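Local coordinates for periplasmic cell division protein (SufI) (Aquifex aeolicus, PDB 6SYY) that is a multicopper oxidase (McoA) that holds four copper ions, three of them in a cluster, and probably couples substrate oxidation to dioxygen reduction, at residues A[57-62]-A[99-104]; A[241-246]-A[364-369]; A[500-505]-A[522-527]. All coordinates share one frame; numbering follows the deposited sequence.

Contact 1. Residues A[57-62]-A[99-104]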
loop_
_atom_site.group_PDB
_atom_site.type_symbol
_atom_site.label_atom_id
_atom_site.label_comp_id
_atom_site.label_asym_id
_atom_site.label_seq_id
_atom_site.Cartn_x
_atom_site.Cartn_y
_atom_site.Cartn_z
ATOM N N PHE A 57 2.680 2.299 18.906
ATOM C CA PHE A 57 2.508 3.745 18.909
ATOM C C PHE A 57 1.627 4.152 20.084
ATOM O O PHE A 57 0.464 3.731 20.147
ATOM C CB PHE A 57 1.897 4.193 17.591
ATOM C CG PHE A 57 2.407 5.512 17.096
ATOM C CD1 PHE A 57 3.431 5.566 16.165
ATOM C CD2 PHE A 57 1.855 6.700 17.551
ATOM C CE1 PHE A 57 3.903 6.787 15.698
ATOM C CE2 PHE A 57 2.323 7.924 17.092
ATOM C CZ PHE A 57 3.345 7.965 16.162
ATOM N N PRO A 58 2.125 4.948 21.027
ATOM C CA PRO A 58 1.336 5.270 22.217
ATOM C C PRO A 58 0.143 6.152 21.885
ATOM O O PRO A 58 0.097 6.835 20.860
ATOM C CB PRO A 58 2.337 6.008 23.112
ATOM C CG PRO A 58 3.284 6.636 22.151
ATOM C CD PRO A 58 3.424 5.642 21.023
ATOM N N ASP A 59 -0.828 6.142 22.796
ATOM C CA ASP A 59 -2.089 6.855 22.615
ATOM C C ASP A 59 -1.929 8.295 23.105
ATOM O O ASP A 59 -1.772 8.540 24.306
ATOM C CB ASP A 59 -3.213 6.128 23.353
ATOM C CG ASP A 59 -4.561 6.795 23.175
ATOM O OD1 ASP A 59 -4.666 7.718 22.344
ATOM O OD2 ASP A 59 -5.515 6.398 23.875
ATOM N N GLY A 60 -1.970 9.245 22.175
ATOM C CA GLY A 60 -1.912 10.645 22.540
ATOM C C GLY A 60 -0.585 11.125 23.075
ATOM O O GLY A 60 -0.538 12.168 23.732
ATOM N N GLN A 61 0.498 10.395 22.820
ATOM C CA GLN A 61 1.835 10.790 23.246
ATOM C C GLN A 61 2.692 11.028 22.018
ATOM O O GLN A 61 2.697 10.212 21.092
ATOM C CB GLN A 61 2.473 9.728 24.136
ATOM C CG GLN A 61 1.753 9.524 25.446
ATOM C CD GLN A 61 2.471 8.538 26.333
ATOM O OE1 GLN A 61 3.689 8.377 26.238
ATOM N NE2 GLN A 61 1.723 7.858 27.194
ATOM N N ARG A 62 3.420 12.141 22.019
ATOM C CA ARG A 62 4.137 12.568 20.827
ATOM C C ARG A 62 5.288 11.625 20.505
ATOM O O ARG A 62 6.050 11.221 21.389
ATOM C CB ARG A 62 4.654 13.994 21.006
ATOM C CG ARG A 62 3.596 15.056 20.762
ATOM C CD ARG A 62 3.329 15.205 19.275
ATOM N NE ARG A 62 1.975 15.672 19.005
ATOM C CZ ARG A 62 1.511 15.963 17.794
ATOM N NH1 ARG A 62 2.299 15.847 16.733
ATOM N NH2 ARG A 62 0.258 16.373 17.643
ATOM N N LYS A 99 -7.558 0.912 17.151
ATOM C CA LYS A 99 -8.631 1.766 16.667
ATOM C C LYS A 99 -9.238 2.538 17.827
ATOM O O LYS A 99 -9.555 1.965 18.873
ATOM C CB LYS A 99 -9.707 0.943 15.960
ATOM C CG LYS A 99 -10.804 1.786 15.338
ATOM C CD LYS A 99 -11.877 0.915 14.721
ATOM C CE LYS A 99 -12.987 1.760 14.123
ATOM N NZ LYS A 99 -14.079 0.917 13.566
ATOM N N GLY A 100 -9.387 3.845 17.640
ATOM C CA GLY A 100 -9.917 4.713 18.662
ATOM C C GLY A 100 -8.874 5.501 19.422
ATOM O O GLY A 100 -9.239 6.433 20.149
ATOM N N GLN A 101 -7.597 5.166 19.271
ATOM C CA GLN A 101 -6.547 5.882 19.978
ATOM C C GLN A 101 -6.236 7.214 19.297
ATOM O O GLN A 101 -6.582 7.455 18.136
ATOM C CB GLN A 101 -5.274 5.038 20.052
ATOM C CG GLN A 101 -4.430 5.096 18.794
ATOM C CD GLN A 101 -3.074 4.459 18.973
ATOM O OE1 GLN A 101 -2.935 3.238 18.895
ATOM N NE2 GLN A 101 -2.061 5.283 19.219
ATOM N N THR A 102 -5.567 8.088 20.044
ATOM C CA THR A 102 -5.063 9.339 19.495
ATOM C C THR A 102 -3.680 9.108 18.901
ATOM O O THR A 102 -2.871 8.355 19.450
ATOM C CB THR A 102 -5.011 10.429 20.567
ATOM O OG1 THR A 102 -6.340 10.708 21.029
ATOM C CG2 THR A 102 -4.406 11.709 20.008
ATOM N N PHE A 103 -3.433 9.742 17.758
ATOM C CA PHE A 103 -2.205 9.599 16.982
ATOM C C PHE A 103 -1.503 10.954 16.970
ATOM O O PHE A 103 -1.967 11.889 16.308
ATOM C CB PHE A 103 -2.546 9.114 15.571
ATOM C CG PHE A 103 -1.352 8.847 14.692
ATOM C CD1 PHE A 103 -0.954 9.773 13.742
ATOM C CD2 PHE A 103 -0.652 7.659 14.794
ATOM C CE1 PHE A 103 0.131 9.530 12.919
ATOM C CE2 PHE A 103 0.440 7.411 13.976
ATOM C CZ PHE A 103 0.831 8.347 13.037
ATOM N N SER A 104 -0.397 11.067 17.708
ATOM C CA SER A 104 0.337 12.325 17.889
ATOM C C SER A 104 1.743 12.166 17.314
ATOM O O SER A 104 2.661 11.746 18.021
ATOM C CB SER A 104 0.396 12.708 19.370
ATOM O OG SER A 104 -0.888 12.685 19.962
HETATM O O HOH W 1 0.546 9.232 19.898
#

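Contact 2. Residues A[241-246]-A[364-369]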
loop_
_atom_site.group_PDB
_atom_site.type_symbol
_atom_site.label_atom_id
_atom_site.label_comp_id
_atom_site.label_asym_id
_atom_site.label_seq_id
_atom_site.Cartn_x
_atom_site.Cartn_y
_atom_site.Cartn_z
ATOM N N MET A 241 11.920 -18.505 4.100
ATOM C CA MET A 241 11.447 -18.566 5.475
ATOM C C MET A 241 11.049 -19.996 5.792
ATOM O O MET A 241 10.344 -20.632 5.002
ATOM C CB MET A 241 10.262 -17.622 5.711
ATOM C CG MET A 241 9.643 -17.727 7.103
ATOM S SD MET A 241 8.347 -16.505 7.405
ATOM C CE MET A 241 7.682 -17.108 8.953
ATOM N N ASP A 242 11.512 -20.500 6.930
ATOM C CA ASP A 242 11.028 -21.776 7.432
ATOM C C ASP A 242 9.645 -21.592 8.035
ATOM O O ASP A 242 9.385 -20.615 8.746
ATOM C CB ASP A 242 11.972 -22.350 8.487
ATOM C CG ASP A 242 13.340 -22.682 7.934
ATOM O OD1 ASP A 242 13.594 -22.428 6.740
ATOM O OD2 ASP A 242 14.163 -23.205 8.707
ATOM N N VAL A 243 8.753 -22.533 7.740
ATOM C CA VAL A 243 7.404 -22.520 8.281
ATOM C C VAL A 243 7.104 -23.890 8.865
ATOM O O VAL A 243 7.759 -24.886 8.553
ATOM C CB VAL A 243 6.343 -22.149 7.223
ATOM C CG1 VAL A 243 6.654 -20.791 6.606
ATOM C CG2 VAL A 243 6.266 -23.223 6.155
ATOM N N GLU A 244 6.100 -23.925 9.730
ATOM C CA GLU A 244 5.560 -25.164 10.263
ATOM C C GLU A 244 4.225 -25.465 9.587
ATOM O O GLU A 244 3.652 -24.626 8.888
ATOM C CB GLU A 244 5.397 -25.062 11.782
ATOM C CG GLU A 244 6.538 -24.321 12.455
ATOM C CD GLU A 244 6.348 -24.189 13.952
ATOM O OE1 GLU A 244 5.504 -24.923 14.511
ATOM O OE2 GLU A 244 7.036 -23.348 14.569
ATOM N N ARG A 245 3.730 -26.687 9.793
ATOM C CA ARG A 245 2.420 -27.065 9.260
ATOM C C ARG A 245 1.357 -26.349 10.091
ATOM O O ARG A 245 0.781 -26.883 11.041
ATOM C CB ARG A 245 2.242 -28.581 9.260
ATOM C CG ARG A 245 3.099 -29.286 8.211
ATOM C CD ARG A 245 2.781 -30.770 8.091
ATOM N NE ARG A 245 1.451 -31.011 7.535
ATOM C CZ ARG A 245 0.421 -31.488 8.228
ATOM N NH1 ARG A 245 0.562 -31.782 9.513
ATOM N NH2 ARG A 245 -0.750 -31.677 7.636
ATOM N N LYS A 246 1.120 -25.090 9.732
ATOM C CA LYS A 246 0.217 -24.215 10.467
ATOM C C LYS A 246 -0.438 -23.268 9.472
ATOM O O LYS A 246 -0.059 -23.203 8.299
ATOM C CB LYS A 246 0.954 -23.418 11.564
ATOM C CG LYS A 246 1.484 -24.251 12.724
ATOM C CD LYS A 246 1.833 -23.397 13.939
ATOM C CE LYS A 246 3.153 -22.675 13.765
ATOM N NZ LYS A 246 3.540 -21.927 14.996
ATOM N N MET A 364 9.805 -15.557 -3.475
ATOM C CA MET A 364 10.208 -16.029 -2.161
ATOM C C MET A 364 9.951 -17.529 -2.070
ATOM O O MET A 364 9.104 -18.080 -2.779
ATOM C CB MET A 364 9.453 -15.268 -1.070
ATOM C CG MET A 364 9.932 -15.521 0.327
ATOM S SD MET A 364 8.853 -14.699 1.500
ATOM C CE MET A 364 9.293 -15.592 2.983
ATOM N N GLU A 365 10.697 -18.183 -1.183
ATOM C CA GLU A 365 10.601 -19.622 -0.977
ATOM C C GLU A 365 10.249 -19.906 0.476
ATOM O O GLU A 365 10.879 -19.366 1.392
ATOM C CB GLU A 365 11.915 -20.309 -1.355
ATOM C CG GLU A 365 12.145 -21.648 -0.691
ATOM C CD GLU A 365 13.544 -22.176 -0.940
ATOM O OE1 GLU A 365 14.020 -22.062 -2.090
ATOM O OE2 GLU A 365 14.171 -22.690 0.013
ATOM N N PHE A 366 9.237 -20.743 0.682
ATOM C CA PHE A 366 8.866 -21.228 2.005
ATOM C C PHE A 366 9.284 -22.684 2.136
ATOM O O PHE A 366 9.032 -23.492 1.235
ATOM C CB PHE A 366 7.362 -21.097 2.245
ATOM C CG PHE A 366 6.880 -19.684 2.282
ATOM C CD1 PHE A 366 6.996 -18.932 3.440
ATOM C CD2 PHE A 366 6.307 -19.105 1.163
ATOM C CE1 PHE A 366 6.549 -17.628 3.480
ATOM C CE2 PHE A 366 5.861 -17.799 1.194
ATOM C CZ PHE A 366 5.983 -17.060 2.356
ATOM N N ARG A 367 9.917 -23.015 3.254
ATOM C CA ARG A 367 10.371 -24.369 3.535
ATOM C C ARG A 367 9.583 -24.879 4.732
ATOM O O ARG A 367 9.750 -24.380 5.849
ATOM C CB ARG A 367 11.871 -24.397 3.815
ATOM C CG ARG A 367 12.709 -23.609 2.822
ATOM C CD ARG A 367 13.947 -23.060 3.510
ATOM N NE ARG A 367 14.995 -22.675 2.573
ATOM C CZ ARG A 367 16.244 -22.405 2.939
ATOM N NH1 ARG A 367 16.588 -22.483 4.218
ATOM N NH2 ARG A 367 17.150 -22.062 2.030
ATOM N N VAL A 368 8.718 -25.860 4.494
ATOM C CA VAL A 368 7.967 -26.511 5.559
ATOM C C VAL A 368 8.906 -27.455 6.299
ATOM O O VAL A 368 9.068 -28.617 5.914
ATOM C CB VAL A 368 6.741 -27.252 4.993
ATOM C CG1 VAL A 368 5.900 -27.836 6.114
ATOM C CG2 VAL A 368 5.914 -26.309 4.142
ATOM N N THR A 369 9.535 -26.960 7.364
ATOM C CA THR A 369 10.604 -27.694 8.030
ATOM C C THR A 369 10.148 -28.474 9.256
ATOM O O THR A 369 10.853 -29.401 9.672
ATOM C CB THR A 369 11.726 -26.731 8.444
ATOM O OG1 THR A 369 11.175 -25.652 9.209
ATOM C CG2 THR A 369 12.427 -26.164 7.213
#

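Contact 3. Residues A[500-505]-A[522-527]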
loop_
_atom_site.group_PDB
_atom_site.type_symbol
_atom_site.label_atom_id
_atom_site.label_comp_id
_atom_site.label_asym_id
_atom_site.label_seq_id
_atom_site.Cartn_x
_atom_site.Cartn_y
_atom_site.Cartn_z
ATOM N N ASN A 500 -14.904 19.370 11.469
ATOM C CA ASN A 500 -15.648 20.624 11.413
ATOM C C ASN A 500 -15.103 21.602 10.374
ATOM O O ASN A 500 -15.457 22.785 10.409
ATOM C CB ASN A 500 -15.684 21.292 12.799
ATOM C CG ASN A 500 -14.298 21.632 13.347
ATOM O OD1 ASN A 500 -13.296 21.615 12.630
ATOM N ND2 ASN A 500 -14.248 21.956 14.636
ATOM N N GLU A 501 -14.256 21.136 9.458
ATOM C CA GLU A 501 -13.704 21.960 8.392
ATOM C C GLU A 501 -13.739 21.181 7.087
ATOM O O GLU A 501 -13.737 19.948 7.079
ATOM C CB GLU A 501 -12.258 22.391 8.679
ATOM C CG GLU A 501 -12.104 23.527 9.662
ATOM C CD GLU A 501 -10.683 24.051 9.698
ATOM O OE1 GLU A 501 -9.758 23.285 9.349
ATOM O OE2 GLU A 501 -10.490 25.230 10.064
ATOM N N HIS A 502 -13.758 21.914 5.976
ATOM C CA HIS A 502 -13.659 21.271 4.676
ATOM C C HIS A 502 -12.315 20.556 4.551
ATOM O O HIS A 502 -11.346 20.872 5.246
ATOM C CB HIS A 502 -13.829 22.293 3.551
ATOM C CG HIS A 502 -12.704 23.275 3.450
ATOM N ND1 HIS A 502 -12.687 24.462 4.153
ATOM C CD2 HIS A 502 -11.563 23.251 2.724
ATOM C CE1 HIS A 502 -11.579 25.125 3.864
ATOM N NE2 HIS A 502 -10.881 24.412 2.998
ATOM N N GLN A 503 -12.268 19.580 3.650
ATOM C CA GLN A 503 -11.116 18.701 3.501
ATOM C C GLN A 503 -10.588 18.764 2.076
ATOM O O GLN A 503 -11.363 18.804 1.117
ATOM C CB GLN A 503 -11.481 17.255 3.854
ATOM C CG GLN A 503 -11.972 17.079 5.275
ATOM C CD GLN A 503 -10.904 17.412 6.291
ATOM O OE1 GLN A 503 -9.767 16.953 6.184
ATOM N NE2 GLN A 503 -11.258 18.228 7.278
ATOM N N ILE A 504 -9.266 18.764 1.947
ATOM C CA ILE A 504 -8.594 18.729 0.653
ATOM C C ILE A 504 -7.872 17.396 0.557
ATOM O O ILE A 504 -6.889 17.157 1.270
ATOM C CB ILE A 504 -7.621 19.899 0.477
ATOM C CG1 ILE A 504 -8.363 21.225 0.636
ATOM C CG2 ILE A 504 -6.942 19.809 -0.876
ATOM C CD1 ILE A 504 -9.566 21.367 -0.285
ATOM N N TYR A 505 -8.351 16.528 -0.324
ATOM C CA TYR A 505 -7.810 15.189 -0.459
ATOM C C TYR A 505 -7.257 14.995 -1.863
ATOM O O TYR A 505 -7.733 15.602 -2.825
ATOM C CB TYR A 505 -8.876 14.138 -0.151
ATOM C CG TYR A 505 -9.244 14.063 1.314
ATOM C CD1 TYR A 505 -8.257 14.043 2.296
ATOM C CD2 TYR A 505 -10.574 14.016 1.717
ATOM C CE1 TYR A 505 -8.583 13.970 3.637
ATOM C CE2 TYR A 505 -10.911 13.946 3.057
ATOM C CZ TYR A 505 -9.912 13.925 4.012
ATOM O OH TYR A 505 -10.241 13.855 5.348
ATOM N N ASN A 522 -6.345 17.499 -6.640
ATOM C CA ASN A 522 -7.106 17.630 -5.407
ATOM C C ASN A 522 -8.585 17.422 -5.695
ATOM O O ASN A 522 -9.071 17.698 -6.794
ATOM C CB ASN A 522 -6.930 19.014 -4.770
ATOM C CG ASN A 522 -5.496 19.324 -4.382
ATOM O OD1 ASN A 522 -4.767 18.471 -3.883
ATOM N ND2 ASN A 522 -5.092 20.569 -4.598
ATOM N N TYR A 523 -9.304 16.936 -4.689
ATOM C CA TYR A 523 -10.747 17.099 -4.632
ATOM C C TYR A 523 -11.098 17.581 -3.231
ATOM O O TYR A 523 -10.279 17.518 -2.310
ATOM C CB TYR A 523 -11.510 15.811 -5.007
ATOM C CG TYR A 523 -11.488 14.716 -3.967
ATOM C CD1 TYR A 523 -12.556 14.541 -3.097
ATOM C CD2 TYR A 523 -10.409 13.848 -3.863
ATOM C CE1 TYR A 523 -12.548 13.537 -2.142
ATOM C CE2 TYR A 523 -10.391 12.837 -2.913
ATOM C CZ TYR A 523 -11.465 12.688 -2.054
ATOM O OH TYR A 523 -11.466 11.688 -1.107
ATOM N N ARG A 524 -12.313 18.096 -3.085
ATOM C CA ARG A 524 -12.719 18.777 -1.864
ATOM C C ARG A 524 -13.989 18.149 -1.314
ATOM O O ARG A 524 -14.903 17.814 -2.072
ATOM C CB ARG A 524 -12.940 20.270 -2.123
ATOM C CG ARG A 524 -13.257 21.094 -0.890
ATOM C CD ARG A 524 -13.574 22.533 -1.294
ATOM N NE ARG A 524 -14.207 23.291 -0.219
ATOM C CZ ARG A 524 -13.671 24.361 0.358
ATOM N NH1 ARG A 524 -12.488 24.809 -0.042
ATOM N NH2 ARG A 524 -14.322 24.986 1.330
ATOM N N VAL A 525 -14.038 17.986 0.005
ATOM C CA VAL A 525 -15.256 17.597 0.710
ATOM C C VAL A 525 -15.515 18.646 1.782
ATOM O O VAL A 525 -14.658 18.877 2.643
ATOM C CB VAL A 525 -15.159 16.200 1.344
ATOM C CG1 VAL A 525 -16.509 15.802 1.930
ATOM C CG2 VAL A 525 -14.675 15.178 0.325
ATOM N N ASN A 526 -16.691 19.270 1.739
ATOM C CA ASN A 526 -16.987 20.363 2.651
ATOM C C ASN A 526 -17.265 19.832 4.056
ATOM O O ASN A 526 -17.325 18.621 4.297
ATOM C CB ASN A 526 -18.163 21.184 2.128
ATOM C CG ASN A 526 -17.841 21.878 0.818
ATOM O OD1 ASN A 526 -16.766 22.462 0.661
ATOM N ND2 ASN A 526 -18.759 21.799 -0.138
ATOM N N ALA A 527 -17.424 20.764 4.992
ATOM C CA ALA A 527 -17.564 20.437 6.410
ATOM C C ALA A 527 -18.841 19.653 6.705
ATOM O O ALA A 527 -19.889 19.904 6.108
ATOM C CB ALA A 527 -17.522 21.715 7.246
#

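Contact 1. Residues A[57-62]-A[99-104]
Gln101 reaches across to the loop 57-62. Its CB rests 3.6 Å from OD1 of Asp59, the carboxylate oxygen that also accepts from Thr102 N, and Gln101 and Asp59 run past each other in opposite directions. Beyond CG the chain is extended (chi2 170°), carrying CD toward the carbonyl of Phe57 and turning NE2 between two acceptors. NE2 donates to Phe57 O at 3.1 Å, from above that carbonyl's plane, and to its own neighbour Thr102 O at 3.2 Å, while OE1 takes the N-H of Arg98. A primary amide suits the place, since its NH2 can donate twice while its oxygen accepts; an alanine here would probably leave Phe57 O without this donor, Thr102 O with one donor fewer, and the space of the amide unfilled.

Thr102 O is gripped again from its opposite face by Gly60 N, 3.0 Å away; Gly60 suits its place because its phi is positive. One water, on Pro58 O and Gln61 O, accepts from Ser104 N at 3.0 Å. Elsewhere Phe103 CE2 lies over the centre of the Phe57 ring in an offset stack, centroids 4.6 Å apart.

Loop 57-62 joins strand 54-56 to strand 63-72, and Lys99-Gln101 join strand 94-98 to strand 102-110. As 54-56 pairs in parallel with 94-98, and 63-72 with 102-110, the two connections pass side by side from one sheet to the other.

Contact 2. Residues A[241-246]-A[364-369]
Met241 and Val243 form two bumps on one face of a parallel strand pair, and the side chains of Met364, Phe366 and Val368 fit round them. With CG anti to the backbone N (chi1 -171°) and the chain extended beyond it, Met364 brings its methyl CE against Met241 CB at 3.5 Å; a long, flexible, unbranched residue suits this reach. Phe366 then turns its CD1 corner into the notch between the two residues opposite, lying 3.7 Å from Val243 CG1 and somewhat farther from Met241 CB. Val243 uses both branches: CG1 meets the ring, while CG2 settles against Val368 CG2, also at 3.7 Å. Its two methyls thus let this valine touch Phe366 and Val368 at once. At the end of the row Arg245 lends its aliphatic CG to the other methyl of Val368, CG1; its guanidinium goes elsewhere, to Asp371 and to the carbonyls of Arg308 and Ala310.

The face bearing Asp242 and Arg367 is polar. Asp242 OD1 lies 3.3 Å from Arg367 CD, and its salt bridge to NH1 is long at 3.9 Å. Arg367 is held more firmly from its own strand, where NE gives a nearly straight bond of 2.7 Å to Glu365 OE2, in the guanidinium plane. Thr369 CG2 packs on the carboxyl carbon of Asp242.

Between the two faces run four backbone bonds: Met241 N to Glu365 O, Arg367 N to Met241 O, Val243 N to Arg367 O at 2.8 Å, and Thr369 N to Val243 O. Every second residue of one strand (Met241, Val243) is bonded to the two that flank its partner, which defines a parallel ladder. The buried face of Val243, Phe366 and Val368 and the more exposed one of Asp242 and Arg367 are consistent with the wall of a plastocyanin-like (cupredoxin) beta-barrel, probably the enzyme's middle one.

Contact 3. Residues A[500-505]-A[522-527]
Asn522 packs its CG against Ile504 CG2 at 3.8 Å, and the amide ends are spent outside the pair, on Tyr133, Lys428 and His131. A buried asparagine suits this place because both its oxygen and its nitrogen are used.

Tyr523 forms a hydrogen-bonded antiparallel pair with Tyr505, each N donating to the other's O. Its ring rises between its own backbone N and carbonyl carbon (chi1 74°), which swings CE2 to 3.4 Å from Tyr505 CB. The two rings are set obliquely, their planes 50° apart, and each hydroxyl finds a carbonyl: Tyr523 OH that of His456, a copper ligand, and Tyr505 OH that of Ala124.

Arg524 runs extended along Ile504 CD1, which lies 3.8 Å from its CG, and then lays its guanidinium flat on His502. The planes differ by just 9° with centres 3.6 Å apart, and NH2 hovers over CG of the imidazole. This stack is held in place at both ends. NE donates almost straight to Asn526 OD1 at 2.8 Å, and His502 NE2 bonds to Asn425 O. The overlying positive charge would probably disfavour a second proton on the histidine.

Val525 returns to the tyrosine face, exchanging bonds with Gln503: Gln503 N to Val525 O at 2.7 Å, and Val525 N to Gln503 O. Its CG2 comes near the plane of the Tyr505 ring, at the edge. Ala527, the last residue, touches the backbone of Glu501 with its small methyl.

Strand 520-525 lies between strand 432-433, parallel to it, and strand 503-509, antiparallel. Strand 451-455 flanks 503-509 on the far side, and 503-509 itself runs on to the copper ligands His508 and Cys509.

The three contacts follow one another along the chain, each closing before the next opens, and share no strand. As in other three-domain multicopper oxidases, they probably sample the first, second and third cupredoxin domains in turn. Contact 1 and contact 3 are nearest, with centres 24 Å apart; they belong to the parts that supply the copper-binding histidines, and His118, a ligand in the first, shares its copper with His454 and His456 of the last. Contact 2, centred 35 Å from contact 1 and 47 Å from contact 3, lies away from the copper sites, on the opposite side of the chain's centre from contact 3.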